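Local coordinates for protein inactive dihydropteroate synthase 2 (Mycobacterium tuberculosis, PDB 2VP8) that belongs to the dihydropteroate synthase family but seems to lack that activity, probably has very low affinity for the pterin substrate, and probably plays no part in folate metabolism, at residues V105-I108 and E109-G113. Residues are numbered along the deposited sequence; the frame is centred on the assembly and turned at random.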
ATOM      1  N   VAL B 105     -30.283  -0.431  20.189  1.00 39.49           N
ATOM      2  CA  VAL B 105     -30.108  -0.260  21.637  1.00 38.93           C
ATOM      3  C   VAL B 105     -29.710  -1.555  22.367  1.00 38.48           C
ATOM      4  O   VAL B 105     -28.687  -1.572  23.049  1.00 38.02           O
ATOM      5  CB  VAL B 105     -31.325   0.476  22.299  1.00 38.88           C
ATOM      6  CG1 VAL B 105     -31.319   0.333  23.821  1.00 38.85           C
ATOM      7  CG2 VAL B 105     -31.302   1.947  21.925  1.00 38.67           C
ATOM      8  N   PRO B 106     -30.493  -2.644  22.209  1.00 38.34           N
ATOM      9  CA  PRO B 106     -30.100  -3.867  22.908  1.00 38.22           C
ATOM     10  C   PRO B 106     -28.716  -4.349  22.469  1.00 38.19           C
ATOM     11  O   PRO B 106     -27.964  -4.891  23.277  1.00 38.31           O
ATOM     12  CB  PRO B 106     -31.175  -4.873  22.485  1.00 38.15           C
ATOM     13  CG  PRO B 106     -32.327  -4.049  22.062  1.00 38.23           C
ATOM     14  CD  PRO B 106     -31.726  -2.844  21.425  1.00 38.36           C
ATOM     15  N   PHE B 107     -28.383  -4.126  21.201  1.00 37.95           N
ATOM     16  CA  PHE B 107     -27.111  -4.562  20.660  1.00 37.47           C
ATOM     17  C   PHE B 107     -25.942  -3.755  21.224  1.00 37.42           C
ATOM     18  O   PHE B 107     -24.916  -4.330  21.603  1.00 37.23           O
ATOM     19  CB  PHE B 107     -27.130  -4.506  19.133  1.00 37.30           C
ATOM     20  CG  PHE B 107     -25.927  -5.132  18.500  1.00 37.32           C
ATOM     21  CD1 PHE B 107     -25.644  -6.478  18.701  1.00 37.58           C
ATOM     22  CD2 PHE B 107     -25.075  -4.382  17.714  1.00 36.53           C
ATOM     23  CE1 PHE B 107     -24.525  -7.058  18.126  1.00 37.80           C
ATOM     24  CE2 PHE B 107     -23.959  -4.960  17.131  1.00 36.89           C
ATOM     25  CZ  PHE B 107     -23.684  -6.295  17.337  1.00 36.76           C
ATOM     26  N   ILE B 108     -26.097  -2.431  21.271  1.00 37.26           N
ATOM     27  CA  ILE B 108     -25.109  -1.566  21.926  1.00 37.25           C
ATOM     28  C   ILE B 108     -25.029  -1.909  23.411  1.00 37.25           C
ATOM     29  O   ILE B 108     -23.935  -2.051  23.958  1.00 37.22           O
ATOM     30  CB  ILE B 108     -25.421  -0.070  21.732  1.00 37.25           C
ATOM     31  CG1 ILE B 108     -25.167   0.345  20.278  1.00 37.92           C
ATOM     32  CG2 ILE B 108     -24.566   0.785  22.663  1.00 37.25           C
ATOM     33  CD1 ILE B 108     -26.070   1.465  19.785  1.00 38.40           C
ATOM     34  N   GLU B 109     -26.192  -2.066  24.047  1.00 37.32           N
ATOM     35  CA  GLU B 109     -26.264  -2.487  25.446  1.00 37.43           C
ATOM     36  C   GLU B 109     -25.470  -3.759  25.684  1.00 37.24           C
ATOM     37  O   GLU B 109     -24.681  -3.820  26.624  1.00 37.28           O
ATOM     38  CB  GLU B 109     -27.710  -2.681  25.899  1.00 37.25           C
ATOM     39  CG  GLU B 109     -28.394  -1.398  26.344  1.00 37.94           C
ATOM     40  CD  GLU B 109     -29.777  -1.631  26.928  1.00 38.21           C
ATOM     41  OE1 GLU B 109     -30.284  -2.778  26.894  1.00 39.70           O
ATOM     42  OE2 GLU B 109     -30.363  -0.655  27.429  1.00 39.83           O
ATOM     43  N   TRP B 110     -25.678  -4.760  24.825  1.00 37.12           N
ATOM     44  CA  TRP B 110     -24.954  -6.022  24.918  1.00 37.01           C
ATOM     45  C   TRP B 110     -23.461  -5.813  24.695  1.00 37.42           C
ATOM     46  O   TRP B 110     -22.637  -6.375  25.425  1.00 37.76           O
ATOM     47  CB  TRP B 110     -25.474  -7.069  23.924  1.00 36.43           C
ATOM     48  CG  TRP B 110     -24.567  -8.270  23.897  1.00 36.13           C
ATOM     49  CD1 TRP B 110     -24.584  -9.329  24.765  1.00 35.12           C
ATOM     50  CD2 TRP B 110     -23.474  -8.508  22.996  1.00 35.67           C
ATOM     51  NE1 TRP B 110     -23.589 -10.216  24.446  1.00 34.86           N
ATOM     52  CE2 TRP B 110     -22.890  -9.740  23.367  1.00 35.16           C
ATOM     53  CE3 TRP B 110     -22.940  -7.806  21.906  1.00 35.54           C
ATOM     54  CZ2 TRP B 110     -21.787 -10.283  22.691  1.00 35.21           C
ATOM     55  CZ3 TRP B 110     -21.847  -8.350  21.227  1.00 35.27           C
ATOM     56  CH2 TRP B 110     -21.284  -9.578  21.625  1.00 35.72           C
ATOM     57  N   LEU B 111     -23.127  -5.012  23.685  1.00 37.54           N
ATOM     58  CA  LEU B 111     -21.742  -4.800  23.288  1.00 37.65           C
ATOM     59  C   LEU B 111     -20.971  -4.167  24.433  1.00 37.66           C
ATOM     60  O   LEU B 111     -19.882  -4.625  24.779  1.00 37.76           O
ATOM     61  CB  LEU B 111     -21.691  -3.953  22.002  1.00 37.83           C
ATOM     62  CG  LEU B 111     -20.444  -3.421  21.265  1.00 37.81           C
ATOM     63  CD1 LEU B 111     -19.133  -4.116  21.592  1.00 39.47           C
ATOM     64  CD2 LEU B 111     -20.696  -3.462  19.777  1.00 37.52           C
ATOM     65  N   ARG B 112     -21.560  -3.136  25.035  1.00 37.82           N
ATOM     66  CA  ARG B 112     -20.966  -2.440  26.174  1.00 37.84           C
ATOM     67  C   ARG B 112     -20.787  -3.399  27.352  1.00 38.17           C
ATOM     68  O   ARG B 112     -19.798  -3.309  28.088  1.00 38.55           O
ATOM     69  CB  ARG B 112     -21.844  -1.258  26.580  1.00 37.55           C
ATOM     70  CG  ARG B 112     -21.304  -0.401  27.722  1.00 37.56           C
ATOM     71  CD  ARG B 112     -20.579   0.816  27.210  1.00 37.44           C
ATOM     72  NE  ARG B 112     -19.253   0.452  26.758  1.00 38.04           N
ATOM     73  CZ  ARG B 112     -18.538   1.112  25.852  1.00 38.95           C
ATOM     74  NH1 ARG B 112     -19.002   2.207  25.260  1.00 36.90           N
ATOM     75  NH2 ARG B 112     -17.339   0.645  25.531  1.00 40.65           N
ATOM     76  N   GLY B 113     -21.743  -4.318  27.514  1.00 38.07           N
ATOM     77  CA  GLY B 113     -21.702  -5.317  28.576  1.00 37.60           C
ATOM     78  C   GLY B 113     -20.531  -6.262  28.412  1.00 37.70           C
ATOM     79  O   GLY B 113     -19.825  -6.551  29.383  1.00 37.67           O
TER
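Glu109 and Val105 meet one turn apart on helix 98-114, where the glutamate N-H reaches Val105 O in a nearly straight bond (N to O 2.7 Å). Glu109 CG stands beside its own backbone N (chi1 -84°), which turns the extended side chain back along the helix toward the preceding turn. Its carboxylate then lies by the valine, Glu109 OE2 to Val105 CG1 3.9 Å, an oblique contact with the apolar methyl. Pro106 O, Phe107 O and Ile108 O take the N-H groups of Trp110, Leu111 and Arg112 in turn, each 2.8 Å from O to N. Phe107 also leans its ring obliquely on Trp110, Phe107 CE1 to Trp110 CE3 4.2 Å, while Leu111 CD2 makes a looser contact with Phe107 CE2. Beyond this turn, Phe107 and Leu111 pack on Val71 and Val84, and Ile108 on Ala133 and Ala136. Arg112 NH1 turns away to a hydrogen bond with Gly137 O and a salt bridge with Asp139. Successive i to i+4 bonds continue past the kink at Pro106, whose N has no hydrogen to give, in an amphipathic alpha-helix with its apolar side laid against strand 81-85 and the flanking helices 65-76 and 127-136 in the TIM-barrel fold of the pterin-binding family.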